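Long-range contacts in deseasin MCP-01 (Pseudoalteromonas sp., PDB 3VV3), which probably cleaves peptide bonds in collagen as a collagenolytic serine protease of the subtilisin family: residues I186-E190 and Y217-V222; F196-A200 and H212-N216. One frame throughout, in Å; residues are numbered along the deposited sequence.

The two contacts lie on one flank of the subtilisin-type parallel sheet, their centres 10 Å apart. Interaction 1 packs helix 180-191 against the turn leading into strand 222-228. Interaction 2 joins strand 195-199 and Ala-200 to residues 212-216, earlier in the same loop between strands 195-199 and 222-228. They join at Phe-196: its N is 2.9 Å from Asn-221 O, probably a hydrogen bond that ties strand 195-199 to the turn before strand 222-228, and its CE2 is 3.9 Å from Ile-186 CG1. Val-222 CG1 also packs on Ser-215 O. Interaction 2 is the one nearer the active site: the side chain of Ala-199 lies near, without touching, the probable Ser-270, His-105 and Asp-50 triad.

Interaction 1: I186-E190 and Y217-V222; sequences ITASE and YENDNV
Ser-189 OG is gripped twice: it donates to Ile-186 O one turn back (2.6 Å) and accepts from Asn-221 ND2 (3.0 Å). The contact sets helix 180-191, the connection of a beta-alpha-beta crossover between strands 166-171 and 195-199, against the type I beta turn Asn-219 to Val-222 that leads into strand 222-228. Ser-189 OG lies in the amide plane of Asn-221, although the N-H points to it at a bent 135°. Asn-221 ND2 also donates to Ile-194 O, which helps to fix the rotation of the amide. Glu-190 covers that amide: its CB meets Asn-221 CG at 3.6 Å, and CG anti to the backbone N (chi1 -175°) with an extended chain carries the carboxylate into a stack with the amide, planes 13° apart. Beyond the stack the carboxylate comes close to Asp-220, where two waters mediate between the residues, one joining Glu-190 OE1 to Asp-220 N, the other donating to both acids and probably easing their repulsion. Deeper in, Ile-186 fills the apolar side. Its CG2 touches Asn-219 CB at 3.7 Å and Val-222 CG2 at 3.8 Å, while the other branch crosses Tyr-217 at about a right angle. Tyr-217 OH is hydrogen-bonded to Ser-179 N, and its ring receives Ile-186 CD1 obliquely at CD2, 3.7 Å away.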
loop_
_atom_site.group_PDB
_atom_site.type_symbol
_atom_site.label_atom_id
_atom_site.label_comp_id
_atom_site.label_asym_id
_atom_site.label_seq_id
_atom_site.Cartn_x
_atom_site.Cartn_y
_atom_site.Cartn_z
ATOM N N ILE A 186 -14.787 18.771 7.381
ATOM C CA ILE A 186 -14.646 18.032 8.621
ATOM C C ILE A 186 -15.348 18.765 9.759
ATOM O O ILE A 186 -15.987 18.143 10.605
ATOM C CB ILE A 186 -13.166 17.766 8.957
ATOM C CG1 ILE A 186 -12.556 16.867 7.881
ATOM C CG2 ILE A 186 -13.031 17.138 10.348
ATOM C CD1 ILE A 186 -11.030 16.729 7.969
ATOM N N THR A 187 -15.240 20.089 9.766
ATOM C CA THR A 187 -15.962 20.889 10.745
ATOM C C THR A 187 -17.465 20.657 10.643
ATOM O O THR A 187 -18.151 20.544 11.661
ATOM C CB THR A 187 -15.631 22.380 10.607
ATOM O OG1 THR A 187 -14.259 22.586 10.962
ATOM C CG2 THR A 187 -16.530 23.217 11.520
ATOM N N ALA A 188 -17.973 20.547 9.419
ATOM C CA ALA A 188 -19.396 20.291 9.233
ATOM C C ALA A 188 -19.765 18.919 9.776
ATOM O O ALA A 188 -20.841 18.740 10.348
ATOM C CB ALA A 188 -19.799 20.405 7.767
ATOM N N SER A 189 -18.879 17.941 9.578
ATOM C CA SER A 189 -19.127 16.612 10.112
ATOM C C SER A 189 -19.171 16.652 11.646
ATOM O O SER A 189 -19.957 15.927 12.267
ATOM C CB SER A 189 -18.098 15.590 9.596
ATOM O OG SER A 189 -16.846 15.745 10.233
ATOM N N GLU A 190 -18.350 17.501 12.260
ATOM C CA GLU A 190 -18.392 17.632 13.715
ATOM C C GLU A 190 -19.741 18.161 14.181
ATOM O O GLU A 190 -20.286 17.688 15.174
ATOM C CB GLU A 190 -17.271 18.535 14.252
ATOM C CG GLU A 190 -17.259 18.562 15.788
ATOM C CD GLU A 190 -16.111 19.355 16.383
ATOM O OE1 GLU A 190 -15.360 20.000 15.624
ATOM O OE2 GLU A 190 -15.967 19.331 17.629
ATOM N N TYR A 217 -5.202 17.370 10.851
ATOM C CA TYR A 217 -6.216 18.407 11.062
ATOM C C TYR A 217 -6.507 18.492 12.554
ATOM O O TYR A 217 -6.649 17.466 13.213
ATOM C CB TYR A 217 -7.497 18.141 10.266
ATOM C CG TYR A 217 -7.332 18.495 8.811
ATOM C CD1 TYR A 217 -7.061 19.810 8.429
ATOM C CD2 TYR A 217 -7.425 17.524 7.819
ATOM C CE1 TYR A 217 -6.883 20.147 7.099
ATOM C CE2 TYR A 217 -7.254 17.849 6.484
ATOM C CZ TYR A 217 -6.984 19.167 6.130
ATOM O OH TYR A 217 -6.806 19.502 4.808
ATOM N N GLU A 218 -6.570 19.712 13.083
ATOM C CA GLU A 218 -6.742 19.915 14.524
ATOM C C GLU A 218 -8.205 19.872 14.985
ATOM O O GLU A 218 -8.512 20.035 16.177
ATOM C CB GLU A 218 -6.077 21.224 14.943
ATOM C CG GLU A 218 -4.555 21.194 14.819
ATOM C CD GLU A 218 -3.930 22.545 15.090
ATOM O OE1 GLU A 218 -4.683 23.512 15.327
ATOM O OE2 GLU A 218 -2.686 22.644 15.065
ATOM N N ASN A 219 -9.106 19.634 14.038
ATOM C CA ASN A 219 -10.516 19.457 14.346
ATOM C C ASN A 219 -10.698 18.482 15.512
ATOM O O ASN A 219 -10.087 17.412 15.542
ATOM C CB ASN A 219 -11.259 18.957 13.103
ATOM C CG ASN A 219 -11.204 19.945 11.944
ATOM O OD1 ASN A 219 -12.237 20.465 11.521
ATOM N ND2 ASN A 219 -10.010 20.211 11.431
ATOM N N ASP A 220 -11.531 18.845 16.482
ATOM C CA ASP A 220 -11.696 18.000 17.665
ATOM C C ASP A 220 -12.257 16.598 17.385
ATOM O O ASP A 220 -12.021 15.671 18.163
ATOM C CB ASP A 220 -12.550 18.696 18.725
ATOM C CG ASP A 220 -11.811 19.821 19.428
ATOM O OD1 ASP A 220 -10.573 19.723 19.591
ATOM O OD2 ASP A 220 -12.476 20.801 19.830
ATOM N N ASN A 221 -13.001 16.435 16.293
ATOM C CA ASN A 221 -13.610 15.130 16.008
ATOM C C ASN A 221 -12.707 14.213 15.180
ATOM O O ASN A 221 -13.096 13.102 14.827
ATOM C CB ASN A 221 -14.964 15.288 15.311
ATOM C CG ASN A 221 -14.839 15.942 13.953
ATOM O OD1 ASN A 221 -14.015 16.839 13.761
ATOM N ND2 ASN A 221 -15.656 15.501 13.002
ATOM N N VAL A 222 -11.505 14.679 14.864
ATOM C CA VAL A 222 -10.537 13.829 14.175
ATOM C C VAL A 222 -9.834 12.928 15.188
ATOM O O VAL A 222 -9.302 13.409 16.189
ATOM C CB VAL A 222 -9.489 14.671 13.403
ATOM C CG1 VAL A 222 -8.338 13.802 12.907
ATOM C CG2 VAL A 222 -10.153 15.423 12.239
HETATM O O HOH W 1 -13.041 21.245 16.222
HETATM O O HOH W 2 -14.970 21.352 19.134
#

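Interaction 2: F196-A200 and H212-N216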
loop_
_atom_site.group_PDB
_atom_site.type_symbol
_atom_site.label_atom_id
_atom_site.label_comp_id
_atom_site.label_asym_id
_atom_site.label_seq_id
_atom_site.Cartn_x
_atom_site.Cartn_y
_atom_site.Cartn_z
ATOM N N PHE A 196 -14.394 11.327 12.993
ATOM C CA PHE A 196 -13.619 11.225 11.756
ATOM C C PHE A 196 -12.330 10.496 12.093
ATOM O O PHE A 196 -11.386 11.109 12.589
ATOM C CB PHE A 196 -13.304 12.641 11.229
ATOM C CG PHE A 196 -12.674 12.679 9.846
ATOM C CD1 PHE A 196 -11.314 12.460 9.677
ATOM C CD2 PHE A 196 -13.447 12.966 8.725
ATOM C CE1 PHE A 196 -10.736 12.510 8.411
ATOM C CE2 PHE A 196 -12.880 13.012 7.455
ATOM C CZ PHE A 196 -11.525 12.783 7.300
ATOM N N VAL A 197 -12.297 9.188 11.845
ATOM C CA VAL A 197 -11.122 8.385 12.177
ATOM C C VAL A 197 -10.154 8.400 10.999
ATOM O O VAL A 197 -10.569 8.209 9.860
ATOM C CB VAL A 197 -11.516 6.939 12.502
ATOM C CG1 VAL A 197 -10.342 6.198 13.128
ATOM C CG2 VAL A 197 -12.723 6.928 13.440
ATOM N N ALA A 198 -8.871 8.633 11.265
ATOM C CA ALA A 198 -7.908 8.850 10.184
ATOM C C ALA A 198 -6.578 8.162 10.462
ATOM O O ALA A 198 -6.140 8.101 11.604
ATOM C CB ALA A 198 -7.683 10.349 9.968
ATOM N N ALA A 199 -5.943 7.664 9.406
ATOM C CA ALA A 199 -4.699 6.910 9.518
ATOM C C ALA A 199 -3.512 7.852 9.658
ATOM O O ALA A 199 -3.451 8.880 8.981
ATOM C CB ALA A 199 -4.518 6.050 8.286
ATOM N N ALA A 200 -2.552 7.492 10.508
ATOM C CA ALA A 200 -1.423 8.384 10.760
ATOM C C ALA A 200 -0.385 8.390 9.629
ATOM O O ALA A 200 0.392 9.336 9.510
ATOM C CB ALA A 200 -0.755 8.057 12.101
ATOM N N HIS A 212 0.870 15.372 8.324
ATOM C CA HIS A 212 0.284 14.428 7.388
ATOM C C HIS A 212 -1.209 14.685 7.441
ATOM O O HIS A 212 -1.771 14.811 8.527
ATOM C CB HIS A 212 0.597 13.005 7.863
ATOM C CG HIS A 212 -0.169 11.925 7.158
ATOM N ND1 HIS A 212 -1.367 11.429 7.634
ATOM C CD2 HIS A 212 0.119 11.205 6.047
ATOM C CE1 HIS A 212 -1.796 10.473 6.829
ATOM N NE2 HIS A 212 -0.910 10.312 5.861
ATOM N N TYR A 213 -1.852 14.780 6.278
ATOM C CA TYR A 213 -3.288 15.067 6.222
ATOM C C TYR A 213 -4.066 13.894 5.638
ATOM O O TYR A 213 -3.576 13.219 4.737
ATOM C CB TYR A 213 -3.534 16.375 5.443
ATOM C CG TYR A 213 -2.946 17.540 6.192
ATOM C CD1 TYR A 213 -3.638 18.117 7.254
ATOM C CD2 TYR A 213 -1.679 18.018 5.899
ATOM C CE1 TYR A 213 -3.103 19.154 7.974
ATOM C CE2 TYR A 213 -1.130 19.065 6.622
ATOM C CZ TYR A 213 -1.850 19.627 7.661
ATOM O OH TYR A 213 -1.332 20.671 8.402
ATOM N N PRO A 214 -5.297 13.659 6.130
ATOM C CA PRO A 214 -6.038 14.497 7.085
ATOM C C PRO A 214 -5.760 14.261 8.574
ATOM O O PRO A 214 -6.388 14.927 9.393
ATOM C CB PRO A 214 -7.506 14.143 6.792
ATOM C CG PRO A 214 -7.437 12.706 6.318
ATOM C CD PRO A 214 -6.159 12.640 5.502
ATOM N N SER A 215 -4.860 13.356 8.937
ATOM C CA SER A 215 -4.708 13.051 10.365
ATOM C C SER A 215 -4.236 14.249 11.199
ATOM O O SER A 215 -4.581 14.348 12.373
ATOM C CB SER A 215 -3.817 11.830 10.599
ATOM O OG SER A 215 -2.533 12.037 10.067
ATOM N N ASN A 216 -3.477 15.166 10.597
ATOM C CA ASN A 216 -3.004 16.349 11.326
ATOM C C ASN A 216 -4.030 17.482 11.477
ATOM O O ASN A 216 -3.748 18.471 12.161
ATOM C CB ASN A 216 -1.695 16.907 10.732
ATOM C CG ASN A 216 -0.447 16.311 11.372
ATOM O OD1 ASN A 216 -0.153 15.130 11.207
ATOM N ND2 ASN A 216 0.299 17.136 12.108
#
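Strand 195-199 of the subtilisin-type sheet, running on into the Ala-Gly-Asn turn that in subtilisins follows this strand, packs on a loop with a cis peptide bond before Pro-214. By comparison with subtilisins, these two chain segments probably help to build the wall of the S1 pocket. Phe-196 and Pro-214 begin the contact: the two side chains cross at about a right angle, and Pro-214 CG comes in at the ring edge, 3.9 Å from Phe-196 CE1. Ala-198 follows, its methyl resting against the backbone of Ser-215 with CB 4.0 Å from Ser-215 CA. Farther along, the carbonyls of Ala-199 and Ala-200 approach the imidazole of His-212. Ala-200 O stands over one ring face, offset toward the rim, and also accepts a bond from Asn-207 ND2; Ala-199 O approaches His-212 CE1 obliquely at 3.1 Å. The imidazole is steadied from within its loop, for His-212 ND1 donates to Ser-215 OG at 2.8 Å, almost straight at 169° and near the ring plane. A chi1 of 60° at Ser-215, placing OG between the backbone N and the carbonyl carbon, turns the hydroxyl to meet it. Replacing His-212 with an alanine would probably leave Ser-215 OG without this donor and open a gap beneath the carbonyl of Ala-200. In the two-chain assembly, His-212 also packs on Asp-203 of the second subunit. The loop is closed on itself by Asn-216, whose backbone N donates to His-212 O at 2.7 Å. Its side chain takes the opposite role: Asn-216 OD1 accepts from His-212 N at 3.1 Å, the donor standing well above the carbonyl plane.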